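Local coordinates for protein DyP (Bjerkandera adusta, PDB 3VXJ) that binds heme b and, like other DyP-type peroxidases, probably uses peroxide to oxidise dyes and phenolic compounds such as 2,6-dimethoxyphenol, at residues A[334-339]-A[350-355]; A[316-321]-A[378-383]; A[81-86]-A[209-214]. All coordinates share one frame; numbering follows the deposited sequence.

Contact 1 of 3, residues A[334-339]-A[350-355]; sequences YGPETS and QDRGLL. With HEM (protoporphyrin IX containing Fe), chain B.
Y334 and G353 form an antiparallel hydrogen-bonded pair, Y334 N giving to G353 O and G353 N to Y334 O at 2.9 Å each. The pair joins the end of strand 328-334, at the rim of the four-stranded ferredoxin-like sheet, to strand 353-360. Packing is tightest under the tyrosine ring. Its CG lies between the backbone N and the carbonyl carbon (chi1 79°), which folds the ring back over the neighbouring strand until G353 N sits 3.4 Å above the ring centre. The ring can lie this close because G353 has no side chain on that face. L355 CD2 approaches the ring obliquely, 3.6 Å from Y334 CD2. The hydroxyl reaches the residues just ahead of strand 353-360, donating to D351 OD1 at 2.6 Å, on the syn side of the carboxylate, and H222 of strand 216-225 is its second partner. On the same buried side, L354 points away from the loop and sets CD2 3.7 Å from HEM C3B, lining the heme pocket.

Beyond Y334 the chain leaves the sheet, and R352 grips the departing loop. R352 NE gives an almost straight bond (178°) to P336 O at 2.8 Å, within the guanidinium plane. T338 OG1 lies over one face of that group, a weak bond runs from NH2 to E337 O, and NH1 pairs with E342. The solvent side is looser: P336 CG rests 3.9 Å from CB of the exposed Q350. The chemistry implies a loop held to R352 through its carbonyl oxygens, with a buried phenol whose rotation is probably fixed by the aspartate and histidine together.

Contact 2 of 3, residues A[316-321]-A[378-383]; sequences QDLGGP and ANFPFS. With 3DM (2,6-dimethoxyphenol), chain E; 3DM (2,6-dimethoxyphenol), chain D.
D317 and P381 bring the two backbones to 6.4 Å between CA atoms, where a 3-10 turn at 316-318 faces a loop bent by the cis peptide before P381. No direct hydrogen bond crosses; water 2 bridges instead, donating to D317 O and to F382 O at 2.8 Å each. The D317 carboxylate lies beside the proline ring, OD2 3.7 Å from P381 CG, while its charge is answered by R310 at OD2 and K384 at OD1. F380 and P381 form an aromatic–cis-proline pair, in which P381 CB stands 4.1 Å above the centre of the F380 ring and W374 also stacks with that ring. A first torsion of -174° swings the F380 ring away from its backbone N and out to the 3-10 turn, where L318 CD2 lies in the plane of the ring, 3.9 Å from F380 CZ. The ring of F382 reaches the same turn by CZ, 3.6 Å from D317 O. L318 divides its two methyls: CD2 serves this packing, whereas CD1 lies 3.8 Å from methoxy carbon C7 of one 2,6-dimethoxyphenol. At the other end of the contact, S383 O accepts a hydrogen bond from O1 of the second 2,6-dimethoxyphenol at 2.9 Å.

Contact 3 of 3, residues A[81-86]-A[209-214]; sequences ITDDLG and PSWALD
I81 CG2 touches W211 CZ2 at 3.6 Å, where a loop following helix 73-78 of the N-terminal DyP domain meets a single 3-10 turn, 210-212, of the C-terminal one. It is a compact example of two related domains joined by loops, around one indole. Next along, D83 comes to the pyrrole side of that indole: W211 NE1 donates to OD2 at 2.9 Å and 162°, in the ring plane and on the anti lone pair of the carboxylate. Were W211 an alanine, D83 OD2 would probably lose its N-H donor and a gap would be likely to open between I81 and L85. D84 contributes its backbone, O lying 3.3 Å from P209 CD, and P209 CB in turn sits over one face of the indole. L85 follows, its CD2 wedged between W211 CH2 and A212 CB, 3.6 Å from each. F429 of strand 420-430 touches L85, W211 and A212 alike, and T439 and I440 of helix 433-440 also reach the indole. The loop then closes on itself in an Asx turn, G86 N donating to D84 OD1 at 2.9 Å from well above the carboxylate plane.

How the contacts relate
The three contacts are separate, with centres 34 to 37 Å apart and nearest atoms about 20 Å apart or slightly more. Contact 3 closes first along the chain; contact 1 then lies nested within the stretch of chain that contact 2 closes. Contact 1 belongs to the antiparallel sheet 328-334, 353-360, 216-225 and 420-430, and segment 209-214 of contact 3 leads into strand 216-225 of that same sheet. Contacts 1 and 2 both belong to the C-terminal DyP domain, whereas contact 3 ties that domain to the N-terminal one. The chain thus uses one local pairing beside the heme, one meeting of loops near bound 2,6-dimethoxyphenol, and one junction between domains far from the heme.

Contact 1 of 3, residues A[334-339]-A[350-355]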
loop_
_atom_site.group_PDB
_atom_site.type_symbol
_atom_site.label_atom_id
_atom_site.label_comp_id
_atom_site.label_asym_id
_atom_site.label_seq_id
_atom_site.Cartn_x
_atom_site.Cartn_y
_atom_site.Cartn_z
ATOM N N TYR A 334 10.390 -2.215 -5.932
ATOM C CA TYR A 334 11.443 -3.201 -6.131
ATOM C C TYR A 334 11.918 -3.176 -7.566
ATOM O O TYR A 334 11.191 -2.746 -8.465
ATOM C CB TYR A 334 11.002 -4.617 -5.730
ATOM C CG TYR A 334 10.151 -5.334 -6.761
ATOM C CD1 TYR A 334 10.748 -6.083 -7.784
ATOM C CD2 TYR A 334 8.759 -5.284 -6.706
ATOM C CE1 TYR A 334 9.972 -6.739 -8.746
ATOM C CE2 TYR A 334 7.976 -5.943 -7.666
ATOM C CZ TYR A 334 8.590 -6.669 -8.672
ATOM O OH TYR A 334 7.776 -7.307 -9.586
ATOM N N GLY A 335 13.136 -3.663 -7.762
ATOM C CA GLY A 335 13.676 -3.865 -9.091
ATOM C C GLY A 335 14.544 -2.722 -9.550
ATOM O O GLY A 335 14.593 -1.676 -8.908
ATOM N N PRO A 336 15.240 -2.918 -10.678
ATOM C CA PRO A 336 16.186 -1.940 -11.193
ATOM C C PRO A 336 15.496 -0.735 -11.812
ATOM O O PRO A 336 14.313 -0.794 -12.164
ATOM C CB PRO A 336 16.931 -2.723 -12.279
ATOM C CG PRO A 336 15.921 -3.714 -12.761
ATOM C CD PRO A 336 15.160 -4.114 -11.534
ATOM N N GLU A 337 16.246 0.347 -11.953
ATOM C CA GLU A 337 15.796 1.503 -12.707
ATOM C C GLU A 337 15.505 1.121 -14.150
ATOM O O GLU A 337 16.052 0.142 -14.675
ATOM C CB GLU A 337 16.838 2.624 -12.622
ATOM C CG GLU A 337 16.957 3.193 -11.211
ATOM C CD GLU A 337 15.676 3.861 -10.764
ATOM O OE1 GLU A 337 15.438 5.003 -11.202
ATOM O OE2 GLU A 337 14.912 3.246 -9.987
ATOM N N THR A 338 14.618 1.883 -14.774
ATOM C CA THR A 338 14.250 1.654 -16.155
ATOM C C THR A 338 15.287 2.345 -17.036
ATOM O O THR A 338 15.473 3.564 -16.959
ATOM C CB THR A 338 12.813 2.157 -16.448
ATOM O OG1 THR A 338 11.895 1.580 -15.508
ATOM C CG2 THR A 338 12.384 1.765 -17.851
ATOM N N SER A 339 15.970 1.549 -17.853
ATOM C CA SER A 339 17.043 2.044 -18.710
ATOM C C SER A 339 16.525 2.936 -19.835
ATOM O O SER A 339 15.340 2.906 -20.173
ATOM C CB SER A 339 17.853 0.880 -19.299
ATOM O OG SER A 339 17.116 0.184 -20.292
ATOM N N GLN A 350 12.762 -5.782 -17.763
ATOM C CA GLN A 350 13.201 -6.186 -16.433
ATOM C C GLN A 350 12.028 -6.186 -15.469
ATOM O O GLN A 350 11.083 -5.425 -15.640
ATOM C CB GLN A 350 14.303 -5.259 -15.912
ATOM C CG GLN A 350 15.457 -5.062 -16.892
ATOM C CD GLN A 350 16.621 -4.299 -16.303
ATOM O OE1 GLN A 350 16.791 -3.104 -16.561
ATOM N NE2 GLN A 350 17.436 -4.984 -15.510
ATOM N N ASP A 351 12.102 -7.058 -14.469
ATOM C CA ASP A 351 11.102 -7.173 -13.425
ATOM C C ASP A 351 11.301 -6.064 -12.396
ATOM O O ASP A 351 12.319 -6.003 -11.718
ATOM C CB ASP A 351 11.210 -8.562 -12.772
ATOM C CG ASP A 351 10.145 -8.811 -11.715
ATOM O OD1 ASP A 351 9.117 -8.113 -11.718
ATOM O OD2 ASP A 351 10.347 -9.719 -10.875
ATOM N N ARG A 352 10.315 -5.180 -12.311
ATOM C CA ARG A 352 10.286 -4.112 -11.323
ATOM C C ARG A 352 8.835 -3.861 -10.933
ATOM O O ARG A 352 7.909 -4.213 -11.670
ATOM C CB ARG A 352 10.920 -2.824 -11.864
ATOM C CG ARG A 352 10.203 -2.234 -13.081
ATOM C CD ARG A 352 10.891 -0.972 -13.582
ATOM N NE ARG A 352 12.258 -1.217 -14.048
ATOM C CZ ARG A 352 12.591 -1.617 -15.277
ATOM N NH1 ARG A 352 11.668 -1.857 -16.200
ATOM N NH2 ARG A 352 13.865 -1.795 -15.587
ATOM N N GLY A 353 8.617 -3.232 -9.786
ATOM C CA GLY A 353 7.251 -2.960 -9.370
ATOM C C GLY A 353 7.145 -2.447 -7.955
ATOM O O GLY A 353 7.999 -1.681 -7.497
ATOM N N LEU A 354 6.097 -2.875 -7.264
ATOM C CA LEU A 354 5.778 -2.388 -5.937
ATOM C C LEU A 354 5.420 -3.560 -5.055
ATOM O O LEU A 354 4.599 -4.401 -5.420
ATOM C CB LEU A 354 4.606 -1.388 -5.977
ATOM C CG LEU A 354 4.316 -0.584 -4.694
ATOM C CD1 LEU A 354 5.461 0.389 -4.371
ATOM C CD2 LEU A 354 2.982 0.178 -4.807
ATOM N N LEU A 355 6.070 -3.614 -3.905
ATOM C CA LEU A 355 5.659 -4.505 -2.825
ATOM C C LEU A 355 4.719 -3.694 -1.943
ATOM O O LEU A 355 5.155 -2.885 -1.119
ATOM C CB LEU A 355 6.876 -5.036 -2.059
ATOM C CG LEU A 355 7.918 -5.710 -2.958
ATOM C CD1 LEU A 355 9.106 -6.224 -2.167
ATOM C CD2 LEU A 355 7.313 -6.838 -3.783
HETATM C CHA HEM B . -1.803 7.050 -2.904
HETATM C CHB HEM B . 0.917 4.816 -6.217
HETATM C CHC HEM B . -1.612 0.738 -5.610
HETATM C CHD HEM B . -4.325 2.938 -2.267
HETATM C C1A HEM B . -0.872 6.811 -3.876
HETATM C C2A HEM B . 0.044 7.790 -4.419
HETATM C C3A HEM B . 0.790 7.166 -5.347
HETATM C C4A HEM B . 0.387 5.779 -5.389
HETATM C CMA HEM B . 1.913 7.774 -6.210
HETATM C CAA HEM B . 0.068 9.284 -4.027
HETATM C CBA HEM B . 0.959 9.633 -2.833
HETATM C CGA HEM B . 0.406 9.185 -1.501
HETATM O O1A HEM B . -0.593 9.752 -1.008
HETATM O O2A HEM B . 1.007 8.251 -0.901
HETATM C C1B HEM B . 0.483 3.511 -6.336
HETATM C C2B HEM B . 1.045 2.510 -7.218
HETATM C C3B HEM B . 0.344 1.373 -7.046
HETATM C C4B HEM B . -0.665 1.634 -6.041
HETATM C CMB HEM B . 2.225 2.771 -8.180
HETATM C CAB HEM B . 0.548 0.004 -7.729
HETATM C CBB HEM B . 1.722 -0.365 -8.245
HETATM C C1C HEM B . -2.593 0.997 -4.687
HETATM C C2C HEM B . -3.633 0.074 -4.275
HETATM C C3C HEM B . -4.397 0.689 -3.359
HETATM C C4C HEM B . -3.850 2.014 -3.165
HETATM C CMC HEM B . -3.781 -1.361 -4.818
HETATM C CAC HEM B . -5.631 0.146 -2.591
HETATM C CBC HEM B . -6.527 -0.661 -3.176
HETATM C C1D HEM B . -3.847 4.211 -2.094
HETATM C C2D HEM B . -4.313 5.105 -1.063
HETATM C C3D HEM B . -3.546 6.374 -1.267
HETATM C C4D HEM B . -2.681 6.132 -2.394
HETATM C CMD HEM B . -5.376 4.876 0.024
HETATM C CAD HEM B . -3.719 7.643 -0.420
HETATM C CBD HEM B . -4.936 8.389 -0.957
HETATM C CGD HEM B . -5.221 9.633 -0.160
HETATM O O1D HEM B . -5.360 10.715 -0.793
HETATM O O2D HEM B . -5.314 9.557 1.086
HETATM N NA HEM B . -0.649 5.613 -4.506
HETATM N NB HEM B . -0.589 2.955 -5.649
HETATM N NC HEM B . -2.784 2.182 -4.014
HETATM N ND HEM B . -2.856 4.835 -2.849
HETATM FE FE HEM B . -1.763 3.910 -4.310
HETATM O O HOH W 1 -0.449 3.427 -2.891
#

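Contact 2 of 3, residues A[316-321]-A[378-383]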
loop_
_atom_site.group_PDB
_atom_site.type_symbol
_atom_site.label_atom_id
_atom_site.label_comp_id
_atom_site.label_asym_id
_atom_site.label_seq_id
_atom_site.Cartn_x
_atom_site.Cartn_y
_atom_site.Cartn_z
ATOM N N GLN A 316 -14.190 14.690 0.075
ATOM C CA GLN A 316 -15.535 15.280 0.069
ATOM C C GLN A 316 -16.490 14.675 -0.962
ATOM O O GLN A 316 -17.690 14.940 -0.912
ATOM C CB GLN A 316 -15.466 16.813 -0.075
ATOM C CG GLN A 316 -16.785 17.567 0.174
ATOM C CD GLN A 316 -17.282 17.475 1.612
ATOM O OE1 GLN A 316 -16.506 17.237 2.540
ATOM N NE2 GLN A 316 -18.580 17.676 1.796
ATOM N N ASP A 317 -15.994 13.841 -1.877
ATOM C CA ASP A 317 -16.925 13.090 -2.739
ATOM C C ASP A 317 -17.881 12.221 -1.904
ATOM O O ASP A 317 -18.972 11.875 -2.368
ATOM C CB ASP A 317 -16.192 12.193 -3.745
ATOM C CG ASP A 317 -15.516 12.966 -4.868
ATOM O OD1 ASP A 317 -15.925 14.097 -5.209
ATOM O OD2 ASP A 317 -14.563 12.385 -5.433
ATOM N N LEU A 318 -17.481 11.880 -0.678
ATOM C CA LEU A 318 -18.351 11.101 0.218
ATOM C C LEU A 318 -19.379 11.959 0.960
ATOM O O LEU A 318 -20.295 11.414 1.586
ATOM C CB LEU A 318 -17.524 10.281 1.215
ATOM C CG LEU A 318 -16.612 9.207 0.629
ATOM C CD1 LEU A 318 -15.914 8.464 1.752
ATOM C CD2 LEU A 318 -17.387 8.235 -0.255
ATOM N N GLY A 319 -19.227 13.281 0.888
ATOM C CA GLY A 319 -20.161 14.210 1.527
ATOM C C GLY A 319 -19.668 14.809 2.830
ATOM O O GLY A 319 -20.317 15.690 3.401
ATOM N N GLY A 320 -18.526 14.329 3.307
ATOM C CA GLY A 320 -17.924 14.804 4.548
ATOM C C GLY A 320 -16.916 13.782 5.041
ATOM O O GLY A 320 -16.681 12.770 4.364
ATOM N N PRO A 321 -16.293 14.038 6.209
ATOM C CA PRO A 321 -15.348 13.088 6.797
ATOM C C PRO A 321 -16.022 11.753 7.104
ATOM O O PRO A 321 -17.158 11.716 7.586
ATOM C CB PRO A 321 -14.900 13.781 8.090
ATOM C CG PRO A 321 -15.179 15.230 7.864
ATOM C CD PRO A 321 -16.412 15.265 7.019
ATOM N N ALA A 378 -17.000 1.800 -12.207
ATOM C CA ALA A 378 -17.082 2.914 -13.147
ATOM C C ALA A 378 -18.015 4.013 -12.665
ATOM O O ALA A 378 -17.879 5.167 -13.061
ATOM C CB ALA A 378 -17.521 2.429 -14.521
ATOM N N ASN A 379 -18.963 3.648 -11.810
ATOM C CA ASN A 379 -19.968 4.586 -11.341
ATOM C C ASN A 379 -19.680 5.213 -9.994
ATOM O O ASN A 379 -20.555 5.829 -9.379
ATOM C CB ASN A 379 -21.326 3.904 -11.393
ATOM C CG ASN A 379 -21.740 3.618 -12.819
ATOM O OD1 ASN A 379 -21.769 4.524 -13.649
ATOM N ND2 ASN A 379 -22.006 2.348 -13.130
ATOM N N PHE A 380 -18.431 5.067 -9.558
ATOM C CA PHE A 380 -17.946 5.713 -8.349
ATOM C C PHE A 380 -16.799 6.671 -8.673
ATOM O O PHE A 380 -15.917 6.311 -9.443
ATOM C CB PHE A 380 -17.489 4.700 -7.298
ATOM C CG PHE A 380 -17.124 5.358 -6.018
ATOM C CD1 PHE A 380 -18.094 5.583 -5.046
ATOM C CD2 PHE A 380 -15.847 5.872 -5.826
ATOM C CE1 PHE A 380 -17.787 6.279 -3.900
ATOM C CE2 PHE A 380 -15.538 6.564 -4.687
ATOM C CZ PHE A 380 -16.506 6.761 -3.711
ATOM N N PRO A 381 -16.788 7.884 -8.079
ATOM C CA PRO A 381 -17.729 8.442 -7.093
ATOM C C PRO A 381 -19.131 8.659 -7.665
ATOM O O PRO A 381 -19.299 8.822 -8.872
ATOM C CB PRO A 381 -17.082 9.776 -6.691
ATOM C CG PRO A 381 -16.222 10.130 -7.846
ATOM C CD PRO A 381 -15.666 8.814 -8.316
ATOM N N PHE A 382 -20.116 8.666 -6.778
ATOM C CA PHE A 382 -21.514 8.736 -7.174
ATOM C C PHE A 382 -21.944 10.177 -7.426
ATOM O O PHE A 382 -21.253 11.126 -7.023
ATOM C CB PHE A 382 -22.403 8.085 -6.101
ATOM C CG PHE A 382 -22.065 8.501 -4.696
ATOM C CD1 PHE A 382 -22.531 9.706 -4.176
ATOM C CD2 PHE A 382 -21.277 7.684 -3.890
ATOM C CE1 PHE A 382 -22.210 10.095 -2.880
ATOM C CE2 PHE A 382 -20.951 8.063 -2.588
ATOM C CZ PHE A 382 -21.420 9.271 -2.083
ATOM N N SER A 383 -23.078 10.325 -8.113
ATOM C CA SER A 383 -23.734 11.621 -8.342
ATOM C C SER A 383 -22.893 12.634 -9.131
ATOM O O SER A 383 -22.969 13.843 -8.881
ATOM C CB SER A 383 -24.203 12.228 -7.012
ATOM O OG SER A 383 -25.028 11.322 -6.298
HETATM O O1 3DM E . -23.481 16.396 -10.067
HETATM C C1 3DM E . -24.234 16.650 -11.173
HETATM C C2 3DM E . -24.330 17.957 -11.653
HETATM O O2 3DM E . -23.650 18.934 -10.982
HETATM C C7 3DM E . -23.894 20.286 -11.416
HETATM C C3 3DM E . -25.100 18.220 -12.794
HETATM C C4 3DM E . -25.770 17.179 -13.442
HETATM C C5 3DM E . -25.673 15.872 -12.954
HETATM C C6 3DM E . -24.904 15.606 -11.814
HETATM O O3 3DM E . -24.766 14.342 -11.303
HETATM C C8 3DM E . -25.799 13.401 -11.660
HETATM O O1 3DM D . -9.513 12.203 3.981
HETATM C C1 3DM D . -10.659 12.967 3.949
HETATM C C2 3DM D . -11.928 12.377 3.955
HETATM O O2 3DM D . -12.020 11.008 3.985
HETATM C C7 3DM D . -13.273 10.414 3.612
HETATM C C3 3DM D . -13.061 13.202 3.933
HETATM C C4 3DM D . -12.927 14.593 3.877
HETATM C C5 3DM D . -11.664 15.177 3.878
HETATM C C6 3DM D . -10.534 14.361 3.909
HETATM O O3 3DM D . -9.267 14.875 3.905
HETATM C C8 3DM D . -9.117 16.274 3.545
HETATM O O HOH W 2 -19.615 12.227 -5.041
#

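Contact 3 of 3, residues A[81-86]-A[209-214]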
loop_
_atom_site.group_PDB
_atom_site.type_symbol
_atom_site.label_atom_id
_atom_site.label_comp_id
_atom_site.label_asym_id
_atom_site.label_seq_id
_atom_site.Cartn_x
_atom_site.Cartn_y
_atom_site.Cartn_z
ATOM N N ILE A 81 -3.783 -21.947 16.862
ATOM C CA ILE A 81 -4.461 -20.715 17.259
ATOM C C ILE A 81 -5.716 -20.644 16.405
ATOM O O ILE A 81 -5.672 -20.199 15.261
ATOM C CB ILE A 81 -3.558 -19.464 17.041
ATOM C CG1 ILE A 81 -2.159 -19.637 17.668
ATOM C CG2 ILE A 81 -4.248 -18.198 17.549
ATOM C CD1 ILE A 81 -2.126 -19.915 19.165
ATOM N N THR A 82 -6.830 -21.106 16.967
ATOM C CA THR A 82 -8.027 -21.389 16.182
ATOM C C THR A 82 -9.196 -20.435 16.452
ATOM O O THR A 82 -10.280 -20.591 15.868
ATOM C CB THR A 82 -8.480 -22.842 16.409
ATOM O OG1 THR A 82 -8.487 -23.104 17.814
ATOM C CG2 THR A 82 -7.504 -23.812 15.727
ATOM N N ASP A 83 -8.979 -19.444 17.313
ATOM C CA ASP A 83 -10.016 -18.436 17.565
ATOM C C ASP A 83 -10.269 -17.602 16.313
ATOM O O ASP A 83 -9.335 -17.111 15.676
ATOM C CB ASP A 83 -9.625 -17.506 18.718
ATOM C CG ASP A 83 -9.457 -18.229 20.044
ATOM O OD1 ASP A 83 -10.152 -19.236 20.306
ATOM O OD2 ASP A 83 -8.612 -17.766 20.835
ATOM N N ASP A 84 -11.539 -17.457 15.962
ATOM C CA ASP A 84 -11.969 -16.626 14.837
ATOM C C ASP A 84 -11.611 -15.161 15.124
ATOM O O ASP A 84 -11.996 -14.610 16.160
ATOM C CB ASP A 84 -13.482 -16.829 14.647
ATOM C CG ASP A 84 -14.088 -16.045 13.483
ATOM O OD1 ASP A 84 -13.390 -15.317 12.753
ATOM O OD2 ASP A 84 -15.322 -16.186 13.291
ATOM N N LEU A 85 -10.852 -14.556 14.215
ATOM C CA LEU A 85 -10.446 -13.150 14.338
ATOM C C LEU A 85 -11.507 -12.139 13.911
ATOM O O LEU A 85 -11.321 -10.941 14.128
ATOM C CB LEU A 85 -9.141 -12.893 13.581
ATOM C CG LEU A 85 -7.855 -13.335 14.269
ATOM C CD1 LEU A 85 -6.693 -13.291 13.294
ATOM C CD2 LEU A 85 -7.551 -12.437 15.461
ATOM N N GLY A 86 -12.597 -12.613 13.299
ATOM C CA GLY A 86 -13.744 -11.761 12.991
ATOM C C GLY A 86 -13.731 -11.081 11.632
ATOM O O GLY A 86 -14.654 -10.321 11.320
ATOM N N PRO A 209 -11.145 -11.666 19.247
ATOM C CA PRO A 209 -10.651 -12.209 20.516
ATOM C C PRO A 209 -9.886 -11.122 21.271
ATOM O O PRO A 209 -9.277 -10.244 20.649
ATOM C CB PRO A 209 -9.699 -13.330 20.088
ATOM C CG PRO A 209 -10.001 -13.595 18.646
ATOM C CD PRO A 209 -10.553 -12.334 18.075
ATOM N N SER A 210 -9.925 -11.165 22.598
ATOM C CA SER A 210 -9.194 -10.188 23.405
ATOM C C SER A 210 -7.709 -10.141 23.043
ATOM O O SER A 210 -7.113 -9.065 23.047
ATOM C CB SER A 210 -9.394 -10.456 24.900
ATOM O OG SER A 210 -8.722 -11.635 25.309
ATOM N N TRP A 211 -7.125 -11.290 22.704
ATOM C CA TRP A 211 -5.696 -11.324 22.376
ATOM C C TRP A 211 -5.347 -10.587 21.080
ATOM O O TRP A 211 -4.173 -10.284 20.837
ATOM C CB TRP A 211 -5.151 -12.753 22.363
ATOM C CG TRP A 211 -5.775 -13.710 21.381
ATOM C CD1 TRP A 211 -6.697 -14.677 21.657
ATOM C CD2 TRP A 211 -5.465 -13.844 19.984
ATOM N NE1 TRP A 211 -7.003 -15.385 20.522
ATOM C CE2 TRP A 211 -6.260 -14.898 19.480
ATOM C CE3 TRP A 211 -4.595 -13.174 19.109
ATOM C CZ2 TRP A 211 -6.223 -15.294 18.139
ATOM C CZ3 TRP A 211 -4.555 -13.572 17.776
ATOM C CH2 TRP A 211 -5.365 -14.624 17.305
ATOM N N ALA A 212 -6.360 -10.296 20.265
ATOM C CA ALA A 212 -6.162 -9.574 19.009
ATOM C C ALA A 212 -6.059 -8.054 19.180
ATOM O O ALA A 212 -5.811 -7.335 18.203
ATOM C CB ALA A 212 -7.263 -9.924 18.009
ATOM N N LEU A 213 -6.230 -7.557 20.405
ATOM C CA LEU A 213 -6.091 -6.126 20.669
ATOM C C LEU A 213 -4.744 -5.608 20.159
ATOM O O LEU A 213 -3.695 -6.211 20.420
ATOM C CB LEU A 213 -6.243 -5.826 22.162
ATOM C CG LEU A 213 -6.158 -4.354 22.586
ATOM C CD1 LEU A 213 -7.327 -3.552 22.046
ATOM C CD2 LEU A 213 -6.100 -4.255 24.103
ATOM N N ASP A 214 -4.796 -4.489 19.438
ATOM C CA ASP A 214 -3.608 -3.757 18.974
ATOM C C ASP A 214 -2.820 -4.480 17.890
ATOM O O ASP A 214 -1.648 -4.160 17.642
ATOM C CB ASP A 214 -2.713 -3.328 20.147
ATOM C CG ASP A 214 -3.314 -2.210 20.957
ATOM O OD1 ASP A 214 -4.056 -1.388 20.379
ATOM O OD2 ASP A 214 -3.031 -2.153 22.171
#